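Local structure of AvrL567-A (Melampsora lini, 2OPC) at residues 60-65 with 72-77; 105-110 with 117-122; 16-21 with 32-37. The protein is a flax rust avirulence protein, an effector probably recognised inside flax cells by matching resistance proteins, recognition that probably triggers plant defence. All blocks are in the same frame, centred on the assembly; numbering follows the deposited sequence.

Contact 1 (60-65 with 72-77); sequences CVHIAH and NRARSL. With CO (cobalt (II) ion), chain B.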
loop_
_atom_site.group_PDB
_atom_site.type_symbol
_atom_site.label_atom_id
_atom_site.label_comp_id
_atom_site.label_asym_id
_atom_site.label_seq_id
_atom_site.Cartn_x
_atom_site.Cartn_y
_atom_site.Cartn_z
ATOM N N CYS A 60 -8.874 -2.579 4.527
ATOM C CA CYS A 60 -7.937 -1.688 5.185
ATOM C C CYS A 60 -6.533 -1.965 4.635
ATOM O O CYS A 60 -6.150 -3.142 4.484
ATOM C CB CYS A 60 -8.025 -2.043 6.674
ATOM S SG CYS A 60 -7.186 -0.878 7.796
ATOM N N VAL A 61 -5.775 -0.884 4.362
ATOM C CA VAL A 61 -4.401 -1.024 3.805
ATOM C C VAL A 61 -3.438 -0.977 4.972
ATOM O O VAL A 61 -3.299 0.082 5.618
ATOM C CB VAL A 61 -4.092 0.081 2.799
ATOM C CG1 VAL A 61 -2.717 -0.124 2.192
ATOM C CG2 VAL A 61 -5.146 0.104 1.718
ATOM N N HIS A 62 -2.832 -2.114 5.267
ATOM C CA HIS A 62 -1.871 -2.203 6.361
ATOM C C HIS A 62 -0.478 -1.950 5.828
ATOM O O HIS A 62 -0.115 -2.386 4.727
ATOM C CB HIS A 62 -1.988 -3.576 7.046
ATOM C CG HIS A 62 -3.188 -3.671 7.946
ATOM N ND1 HIS A 62 -3.346 -4.624 8.931
ATOM C CD2 HIS A 62 -4.251 -2.831 8.048
ATOM C CE1 HIS A 62 -4.494 -4.394 9.558
ATOM N NE2 HIS A 62 -5.049 -3.312 9.050
ATOM N N ILE A 63 0.295 -1.248 6.658
ATOM C CA ILE A 63 1.687 -0.915 6.332
ATOM C C ILE A 63 2.554 -1.222 7.557
ATOM O O ILE A 63 2.165 -0.924 8.687
ATOM C CB ILE A 63 1.819 0.576 5.914
ATOM C CG1 ILE A 63 3.249 0.902 5.461
ATOM C CG2 ILE A 63 1.358 1.527 7.006
ATOM C CD1 ILE A 63 3.323 2.128 4.578
ATOM N N ALA A 64 3.714 -1.831 7.307
ATOM C CA ALA A 64 4.651 -2.149 8.399
ATOM C C ALA A 64 5.495 -0.930 8.735
ATOM O O ALA A 64 5.716 -0.051 7.894
ATOM C CB ALA A 64 5.540 -3.271 7.996
ATOM N N HIS A 65 5.990 -0.904 9.967
ATOM C CA HIS A 65 7.002 0.043 10.398
ATOM C C HIS A 65 8.359 -0.664 10.506
ATOM O O HIS A 65 8.431 -1.817 10.957
ATOM C CB HIS A 65 6.614 0.660 11.756
ATOM C CG HIS A 65 5.542 1.705 11.649
ATOM N ND1 HIS A 65 5.327 2.661 12.618
ATOM C CD2 HIS A 65 4.651 1.960 10.657
ATOM C CE1 HIS A 65 4.326 3.441 12.235
ATOM N NE2 HIS A 65 3.914 3.047 11.047
ATOM N N ASN A 72 6.119 -5.193 15.423
ATOM C CA ASN A 72 5.319 -6.341 15.043
ATOM C C ASN A 72 3.886 -6.002 14.662
ATOM O O ASN A 72 3.141 -6.913 14.272
ATOM C CB ASN A 72 5.278 -7.350 16.201
ATOM C CG ASN A 72 4.704 -6.747 17.489
ATOM O OD1 ASN A 72 5.141 -5.678 17.938
ATOM N ND2 ASN A 72 3.756 -7.460 18.119
ATOM N N ARG A 73 3.484 -4.737 14.818
ATOM C CA ARG A 73 2.088 -4.343 14.576
ATOM C C ARG A 73 1.963 -3.462 13.362
ATOM O O ARG A 73 2.676 -2.464 13.195
ATOM C CB ARG A 73 1.517 -3.569 15.755
ATOM C CG ARG A 73 1.527 -4.311 17.091
ATOM C CD ARG A 73 0.934 -5.748 17.055
ATOM N NE ARG A 73 -0.364 -5.846 16.379
ATOM C CZ ARG A 73 -1.533 -5.564 16.960
ATOM N NH1 ARG A 73 -1.564 -5.111 18.218
ATOM N NH2 ARG A 73 -2.663 -5.713 16.266
ATOM N N ALA A 74 1.000 -3.780 12.523
ATOM C CA ALA A 74 0.707 -2.983 11.348
ATOM C C ALA A 74 0.063 -1.664 11.735
ATOM O O ALA A 74 -0.686 -1.594 12.732
ATOM C CB ALA A 74 -0.206 -3.751 10.393
ATOM N N ARG A 75 0.357 -0.629 10.951
ATOM C CA ARG A 75 -0.442 0.586 10.941
ATOM C C ARG A 75 -1.315 0.571 9.676
ATOM O O ARG A 75 -1.239 -0.370 8.886
ATOM C CB ARG A 75 0.453 1.837 10.999
ATOM C CG ARG A 75 0.908 2.208 12.440
ATOM C CD ARG A 75 1.801 1.166 13.094
ATOM N NE ARG A 75 2.489 1.700 14.274
ATOM C CZ ARG A 75 3.395 1.017 14.962
ATOM N NH1 ARG A 75 3.710 -0.221 14.606
ATOM N NH2 ARG A 75 4.014 1.584 15.984
ATOM N N SER A 76 -2.178 1.569 9.533
ATOM C CA SER A 76 -3.055 1.616 8.364
ATOM C C SER A 76 -2.847 2.888 7.585
ATOM O O SER A 76 -2.678 3.973 8.189
ATOM C CB SER A 76 -4.511 1.556 8.820
ATOM O OG SER A 76 -5.380 1.742 7.685
ATOM N N LEU A 77 -2.860 2.750 6.266
ATOM C CA LEU A 77 -2.834 3.939 5.404
ATOM C C LEU A 77 -4.244 4.483 5.121
ATOM O O LEU A 77 -4.418 5.571 4.556
ATOM C CB LEU A 77 -2.140 3.646 4.080
ATOM C CG LEU A 77 -0.645 3.383 4.113
ATOM C CD1 LEU A 77 -0.178 3.069 2.725
ATOM C CD2 LEU A 77 0.141 4.606 4.609
HETATM CO CO CO B . -6.619 -2.197 9.605
HETATM O O HOH W 1 5.023 -2.944 11.784
#
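The guanidinium of Arg-75 lies flat on the imidazole of His-65, with centres 3.9 Å apart and planes inclined by 18°. CD of Arg-75 sits over the same ring face, 3.6 Å from its centroid. A bend at chi2 (64°) folds the arginine across the histidine at about a right angle, and the guanidinium is held by its NH1, which donates at 2.8 Å to Arg-73 O, in the guanidinium plane. Lys-70 O and Pro-69 O, in the intervening turn, take further bonds from NH1 and NH2.

These residues close the beta hairpin of strands 58-63 and 75-81, at one margin of a four-stranded antiparallel sheet. Ile-63 and Arg-75 form a hydrogen-bonded pair, while His-62 and Ser-76 are the adjoining non-hydrogen-bonded one. On the face of His-62, the cobalt ion is bound by Cys-60 SG at 2.3 Å and His-62 NE2 at 2.0 Å, together with one atom from elsewhere; SG lies in the imidazole plane, at the ring's edge. Ala-74 CB packs obliquely against His-62 ND1, 3.6 Å away. On the opposite face, that of Ile-63, Leu-77 crosses the isoleucine obliquely, its CG 4.0 Å from Ile-63 CG2, and its CD1 reaches Val-61 CG1.

Contact 2 (105-110 with 117-122); sequences FHLFEN and DYIKIK
Water 4 receives the N-H of Asn-110 and donates to Asp-117 OD1 at 2.6 Å, tying the aspartate to the facing backbone. Glu-109 runs beside Asp-117, both side chains pointing the same way, and Glu-109 OE1 comes within 4.6 Å of Asp-117 OD1; this proximity of like charges probably raises the proton affinity of one or both. A second water accepts from Tyr-118 OH in the ring plane and donates to Glu-109 O.

Phe-108 and Tyr-118 form a single antiparallel bridge of the hydrogen-bonded kind, with Phe-108 N to Tyr-118 O at 2.8 Å and a return bond from Tyr-118 N to Phe-108 O. The bridge lays the residues after the 3-10 turn at 105-106 along the start of strand 118-125, a central strand of the four-stranded antiparallel sheet; further along, segment 60-65 of the neighbouring inner strand takes over that side, Ala-64 bonding to Lys-120 through the backbone.

Tyr-118 has CG between its backbone N and carbonyl carbon (chi1 58°), which turns the ring back under Phe-108. There Phe-108 CB rests over the tyrosine face, 3.6 Å from its centroid, whereas the two rings, 18° from parallel, are slid so far apart that they barely overlap. The extended Lys-120 crosses the phenylalanine at about a right angle: CE stands over the ring centre, 3.6 Å from the centroid, and NZ makes an off-centre cation-pi contact, 4.3 Å from the Phe-108 centroid. Beyond the bridge, Leu-107 CD2 meets Ile-119 CG2 at 3.9 Å, and water 2 links His-106 O to Lys-120 N.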
loop_
_atom_site.group_PDB
_atom_site.type_symbol
_atom_site.label_atom_id
_atom_site.label_comp_id
_atom_site.label_asym_id
_atom_site.label_seq_id
_atom_site.Cartn_x
_atom_site.Cartn_y
_atom_site.Cartn_z
ATOM N N PHE A 105 10.121 5.841 8.828
ATOM C CA PHE A 105 9.832 4.664 9.644
ATOM C C PHE A 105 8.946 3.650 8.891
ATOM O O PHE A 105 8.614 2.615 9.456
ATOM C CB PHE A 105 9.197 5.046 10.992
ATOM C CG PHE A 105 7.983 5.936 10.877
ATOM C CD1 PHE A 105 8.103 7.305 11.128
ATOM C CD2 PHE A 105 6.737 5.424 10.498
ATOM C CE1 PHE A 105 6.985 8.150 11.034
ATOM C CE2 PHE A 105 5.610 6.253 10.410
ATOM C CZ PHE A 105 5.727 7.610 10.688
ATOM N N HIS A 106 8.619 3.931 7.626
ATOM C CA HIS A 106 7.970 2.933 6.771
ATOM C C HIS A 106 8.979 2.242 5.861
ATOM O O HIS A 106 8.628 1.268 5.199
ATOM C CB HIS A 106 6.995 3.603 5.811
ATOM C CG HIS A 106 5.846 4.266 6.479
ATOM N ND1 HIS A 106 5.460 5.560 6.208
ATOM C CD2 HIS A 106 4.962 3.787 7.383
ATOM C CE1 HIS A 106 4.393 5.855 6.934
ATOM N NE2 HIS A 106 4.070 4.795 7.659
ATOM N N LEU A 107 10.216 2.754 5.804
ATOM C CA LEU A 107 11.156 2.322 4.774
ATOM C C LEU A 107 12.094 1.241 5.257
ATOM O O LEU A 107 12.699 1.365 6.330
ATOM C CB LEU A 107 12.005 3.514 4.286
ATOM C CG LEU A 107 11.179 4.618 3.620
ATOM C CD1 LEU A 107 12.045 5.858 3.422
ATOM C CD2 LEU A 107 10.597 4.127 2.272
ATOM N N PHE A 108 12.173 0.183 4.444
ATOM C CA PHE A 108 13.086 -0.957 4.697
ATOM C C PHE A 108 14.178 -0.886 3.655
ATOM O O PHE A 108 13.921 -0.577 2.489
ATOM C CB PHE A 108 12.319 -2.269 4.547
ATOM C CG PHE A 108 11.325 -2.510 5.648
ATOM C CD1 PHE A 108 11.678 -3.268 6.780
ATOM C CD2 PHE A 108 10.037 -1.951 5.573
ATOM C CE1 PHE A 108 10.787 -3.450 7.831
ATOM C CE2 PHE A 108 9.122 -2.133 6.615
ATOM C CZ PHE A 108 9.481 -2.902 7.740
ATOM N N GLU A 109 15.408 -1.174 4.059
ATOM C CA GLU A 109 16.499 -1.092 3.111
ATOM C C GLU A 109 16.574 -2.326 2.308
ATOM O O GLU A 109 16.352 -3.410 2.823
ATOM C CB GLU A 109 17.836 -0.807 3.814
ATOM C CG GLU A 109 17.771 0.551 4.460
ATOM C CD GLU A 109 19.134 1.016 4.842
ATOM O OE1 GLU A 109 19.653 1.951 4.192
ATOM O OE2 GLU A 109 19.722 0.412 5.778
ATOM N N ASN A 110 16.935 -2.161 1.034
ATOM C CA ASN A 110 17.103 -3.305 0.152
ATOM C C ASN A 110 18.052 -4.336 0.758
ATOM O O ASN A 110 19.040 -4.021 1.484
ATOM C CB ASN A 110 17.580 -2.846 -1.229
ATOM C CG ASN A 110 17.256 -3.843 -2.323
ATOM O OD1 ASN A 110 17.856 -4.917 -2.395
ATOM N ND2 ASN A 110 16.325 -3.478 -3.204
ATOM N N ASP A 117 15.005 1.359 -1.482
ATOM C CA ASP A 117 14.245 0.889 -0.317
ATOM C C ASP A 117 12.868 0.392 -0.769
ATOM O O ASP A 117 12.474 0.604 -1.899
ATOM C CB ASP A 117 13.896 2.042 0.572
ATOM C CG ASP A 117 15.021 2.679 1.187
ATOM O OD1 ASP A 117 16.142 2.039 1.246
ATOM O OD2 ASP A 117 14.756 3.861 1.653
ATOM N N TYR A 118 12.139 -0.230 0.164
ATOM C CA TYR A 118 10.744 -0.621 -0.095
ATOM C C TYR A 118 9.909 -0.348 1.153
ATOM O O TYR A 118 10.389 -0.231 2.264
ATOM C CB TYR A 118 10.630 -2.105 -0.513
ATOM C CG TYR A 118 11.179 -3.082 0.495
ATOM C CD1 TYR A 118 10.339 -3.715 1.405
ATOM C CD2 TYR A 118 12.548 -3.353 0.579
ATOM C CE1 TYR A 118 10.824 -4.604 2.339
ATOM C CE2 TYR A 118 13.044 -4.266 1.524
ATOM C CZ TYR A 118 12.186 -4.886 2.405
ATOM O OH TYR A 118 12.674 -5.776 3.369
ATOM N N ILE A 119 8.586 -0.272 0.914
ATOM C CA ILE A 119 7.607 -0.350 2.009
ATOM C C ILE A 119 6.940 -1.726 1.909
ATOM O O ILE A 119 7.032 -2.438 0.921
ATOM C CB ILE A 119 6.538 0.788 1.955
ATOM C CG1 ILE A 119 5.607 0.678 0.722
ATOM C CG2 ILE A 119 7.245 2.151 1.999
ATOM C CD1 ILE A 119 4.515 1.744 0.732
ATOM N N LYS A 120 6.330 -2.105 3.035
ATOM C CA LYS A 120 5.562 -3.384 3.117
ATOM C C LYS A 120 4.101 -3.061 3.314
ATOM O O LYS A 120 3.740 -2.486 4.344
ATOM C CB LYS A 120 6.041 -4.211 4.306
ATOM C CG LYS A 120 7.480 -4.712 4.219
ATOM C CD LYS A 120 7.816 -5.556 5.506
ATOM C CE LYS A 120 9.246 -5.937 5.568
ATOM N NZ LYS A 120 9.417 -6.848 6.722
ATOM N N ILE A 121 3.274 -3.489 2.347
ATOM C CA ILE A 121 1.815 -3.187 2.396
ATOM C C ILE A 121 1.017 -4.441 2.100
ATOM O O ILE A 121 1.480 -5.382 1.459
ATOM C CB ILE A 121 1.406 -2.035 1.440
ATOM C CG1 ILE A 121 1.921 -2.309 0.019
ATOM C CG2 ILE A 121 1.926 -0.714 2.016
ATOM C CD1 ILE A 121 1.489 -1.224 -1.038
ATOM N N LYS A 122 -0.213 -4.457 2.634
ATOM C CA LYS A 122 -1.129 -5.566 2.346
ATOM C C LYS A 122 -2.558 -5.099 2.645
ATOM O O LYS A 122 -2.775 -4.073 3.284
ATOM C CB LYS A 122 -0.789 -6.791 3.213
ATOM C CG LYS A 122 -1.001 -6.547 4.711
ATOM C CD LYS A 122 -0.550 -7.783 5.524
ATOM C CE LYS A 122 -0.708 -7.520 6.994
ATOM N NZ LYS A 122 -0.464 -8.794 7.741
HETATM O O HOH W 2 6.411 -0.312 5.239
HETATM O O HOH W 3 15.304 -5.825 3.643
HETATM O O HOH W 4 17.850 0.524 -0.082
#

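Contact 3 (16-21 with 32-37); sequences TRFYRS and VKVKWD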
loop_
_atom_site.group_PDB
_atom_site.type_symbol
_atom_site.label_atom_id
_atom_site.label_comp_id
_atom_site.label_asym_id
_atom_site.label_seq_id
_atom_site.Cartn_x
_atom_site.Cartn_y
_atom_site.Cartn_z
ATOM N N THR A 16 3.352 -7.374 0.857
ATOM C CA THR A 16 3.983 -7.215 -0.440
ATOM C C THR A 16 5.021 -6.091 -0.351
ATOM O O THR A 16 4.730 -5.027 0.202
ATOM C CB THR A 16 2.915 -6.842 -1.485
ATOM O OG1 THR A 16 1.958 -7.916 -1.582
ATOM C CG2 THR A 16 3.507 -6.571 -2.863
ATOM N N ARG A 17 6.226 -6.338 -0.858
ATOM C CA ARG A 17 7.201 -5.247 -0.984
ATOM C C ARG A 17 6.854 -4.321 -2.142
ATOM O O ARG A 17 6.606 -4.770 -3.274
ATOM C CB ARG A 17 8.594 -5.817 -1.198
ATOM C CG ARG A 17 9.043 -6.673 -0.034
ATOM C CD ARG A 17 10.531 -7.015 -0.243
ATOM N NE ARG A 17 11.106 -7.785 0.849
ATOM C CZ ARG A 17 12.400 -8.093 0.932
ATOM N NH1 ARG A 17 13.231 -7.668 -0.014
ATOM N NH2 ARG A 17 12.849 -8.792 1.963
ATOM N N PHE A 18 6.821 -3.030 -1.854
ATOM C CA PHE A 18 6.570 -2.035 -2.904
ATOM C C PHE A 18 7.772 -1.092 -2.884
ATOM O O PHE A 18 7.980 -0.339 -1.930
ATOM C CB PHE A 18 5.237 -1.323 -2.609
ATOM C CG PHE A 18 4.839 -0.266 -3.628
ATOM C CD1 PHE A 18 4.958 -0.529 -4.979
ATOM C CD2 PHE A 18 4.345 0.973 -3.208
ATOM C CE1 PHE A 18 4.555 0.418 -5.912
ATOM C CE2 PHE A 18 3.948 1.951 -4.170
ATOM C CZ PHE A 18 4.080 1.625 -5.512
ATOM N N TYR A 19 8.566 -1.194 -3.960
ATOM C CA TYR A 19 9.852 -0.510 -4.015
ATOM C C TYR A 19 9.773 0.985 -4.336
ATOM O O TYR A 19 8.912 1.403 -5.084
ATOM C CB TYR A 19 10.783 -1.245 -4.996
ATOM C CG TYR A 19 11.373 -2.478 -4.360
ATOM C CD1 TYR A 19 12.546 -2.400 -3.622
ATOM C CD2 TYR A 19 10.716 -3.702 -4.426
ATOM C CE1 TYR A 19 13.092 -3.536 -2.986
ATOM C CE2 TYR A 19 11.259 -4.858 -3.805
ATOM C CZ TYR A 19 12.427 -4.746 -3.079
ATOM O OH TYR A 19 12.976 -5.855 -2.462
ATOM N N ARG A 20 10.667 1.791 -3.753
ATOM C CA ARG A 20 10.735 3.236 -3.982
ATOM C C ARG A 20 11.511 3.519 -5.252
ATOM O O ARG A 20 12.498 4.223 -5.269
ATOM C CB ARG A 20 11.377 3.907 -2.802
ATOM C CG ARG A 20 10.547 3.757 -1.523
ATOM C CD ARG A 20 9.897 5.067 -1.269
ATOM N NE ARG A 20 10.828 6.075 -0.773
ATOM C CZ ARG A 20 10.467 7.266 -0.291
ATOM N NH1 ARG A 20 9.127 7.530 -0.296
ATOM N NH2 ARG A 20 11.418 8.168 0.179
ATOM N N SER A 21 10.981 2.941 -6.327
ATOM C CA SER A 21 11.346 3.317 -7.707
ATOM C C SER A 21 10.075 3.915 -8.290
ATOM O O SER A 21 9.016 3.328 -8.137
ATOM C CB SER A 21 11.663 2.047 -8.479
ATOM O OG SER A 21 11.635 2.285 -9.874
ATOM N N VAL A 32 -6.222 -5.329 -5.824
ATOM C CA VAL A 32 -5.951 -3.915 -5.969
ATOM C C VAL A 32 -4.558 -3.734 -6.524
ATOM O O VAL A 32 -3.601 -4.295 -5.974
ATOM C CB VAL A 32 -6.066 -3.237 -4.573
ATOM C CG1 VAL A 32 -5.712 -1.759 -4.618
ATOM C CG2 VAL A 32 -7.480 -3.377 -4.022
ATOM N N LYS A 33 -4.442 -2.989 -7.614
ATOM C CA LYS A 33 -3.104 -2.619 -8.105
ATOM C C LYS A 33 -2.706 -1.317 -7.463
ATOM O O LYS A 33 -3.544 -0.499 -6.998
ATOM C CB LYS A 33 -2.968 -2.539 -9.624
ATOM C CG LYS A 33 -3.922 -1.682 -10.266
ATOM C CD LYS A 33 -3.724 -1.751 -11.815
ATOM C CE LYS A 33 -4.671 -0.823 -12.499
ATOM N NZ LYS A 33 -4.305 -0.580 -13.904
ATOM N N VAL A 34 -1.375 -1.148 -7.383
ATOM C CA VAL A 34 -0.753 -0.041 -6.658
ATOM C C VAL A 34 0.308 0.621 -7.516
ATOM O O VAL A 34 1.088 -0.095 -8.159
ATOM C CB VAL A 34 -0.092 -0.529 -5.332
ATOM C CG1 VAL A 34 0.286 0.652 -4.427
ATOM C CG2 VAL A 34 -1.009 -1.478 -4.582
ATOM N N LYS A 35 0.367 1.953 -7.508
ATOM C CA LYS A 35 1.478 2.666 -8.164
ATOM C C LYS A 35 1.834 3.853 -7.272
ATOM O O LYS A 35 1.146 4.112 -6.283
ATOM C CB LYS A 35 1.088 3.160 -9.583
ATOM C CG LYS A 35 0.069 4.303 -9.562
ATOM C CD LYS A 35 -0.158 4.847 -10.959
ATOM C CE LYS A 35 -1.115 6.040 -10.901
ATOM N NZ LYS A 35 -1.246 6.675 -12.266
ATOM N N TRP A 36 2.892 4.580 -7.623
ATOM C CA TRP A 36 3.214 5.787 -6.888
ATOM C C TRP A 36 2.479 6.988 -7.425
ATOM O O TRP A 36 2.185 7.079 -8.614
ATOM C CB TRP A 36 4.735 6.063 -6.935
ATOM C CG TRP A 36 5.537 5.113 -6.123
ATOM C CD1 TRP A 36 6.414 4.147 -6.570
ATOM C CD2 TRP A 36 5.589 5.080 -4.705
ATOM N NE1 TRP A 36 6.975 3.475 -5.515
ATOM C CE2 TRP A 36 6.497 4.042 -4.349
ATOM C CE3 TRP A 36 4.944 5.818 -3.689
ATOM C CZ2 TRP A 36 6.801 3.748 -3.012
ATOM C CZ3 TRP A 36 5.232 5.513 -2.361
ATOM C CH2 TRP A 36 6.148 4.474 -2.036
ATOM N N ASP A 37 2.273 7.978 -6.550
ATOM C CA ASP A 37 1.568 9.184 -6.953
ATOM C C ASP A 37 2.311 9.973 -7.985
ATOM O O ASP A 37 1.698 10.483 -8.946
ATOM C CB ASP A 37 1.169 10.026 -5.719
ATOM C CG ASP A 37 2.368 10.432 -4.831
ATOM O OD1 ASP A 37 3.440 9.804 -4.834
ATOM O OD2 ASP A 37 2.219 11.438 -4.102
#
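Phe-18 and Trp-36 stack between the two antiparallel sheets of this beta-sandwich-like fold, joining strand 16-19, at the margin of the four-stranded sheet, to strand 32-36, the middle strand of the three-stranded one. The strand segments run in roughly the same direction, with their axes 8.9 Å from each other at closest approach, so side chains rather than backbone pairing bridge the gap.

The aromatic contact is an offset stack. The phenylalanine ring and the five-membered ring of the tryptophan have centroids 4.2 Å apart and planes tilted by 19°, and the side chains slide past each other in opposite directions. Phe-18 CE2 stands over the centre of the indole, 3.3 Å from Trp-36 CE2. Phe-18 reaches across to strand 32-36 because its chi1 of -179° points CG away from the backbone N, and there the edge of its ring faces the backbone between Lys-35 and Trp-36.

Apolar contacts add to this pair. Val-34 CG1 covers the phenylalanine face opposite the indole, offset toward the rim and 3.9 Å from Phe-18 CE2, so that the ring is clasped between valine and tryptophan. Val-26 of the three-stranded sheet and Ile-119 and Ile-121 of strand 118-125 also touch Phe-18, extending this hydrophobic layer into both sheets. At the far end of the indole, the aliphatic part of Arg-20, bent at chi2 and chi3, crosses at about a right angle and puts CD 3.8 Å from Trp-36 CZ2.

The polar contact uses the indole N-H. Arg-20 is the centre of an inverse gamma turn, in which Ser-21 N makes a weak bond to Tyr-19 O; Trp-36 NE1 donates to that same Tyr-19 O at 2.9 Å, the oxygen lying within 2° of the indole plane.

Overall arrangement
Along the chain the contacts come in series: contact 3 closes first, then contact 1, then contact 2. All three reach the four-stranded antiparallel sheet, whose order is 16-19, 118-125, 58-63, 75-81. Contact 2 occupies the middle, with strand 118-125 pairing with 16-19 of contact 3 on one side and 58-63 of contact 1 on the other. Its centre is about 11 Å from that of contact 1 and about 10 Å from that of contact 3. Contacts 1 and 3, about 15 Å apart between centres, do not touch. Contact 3 joins segments of both sheets directly, though contact 1 also packs on strand 44-48, and the cobalt site belongs to contact 1.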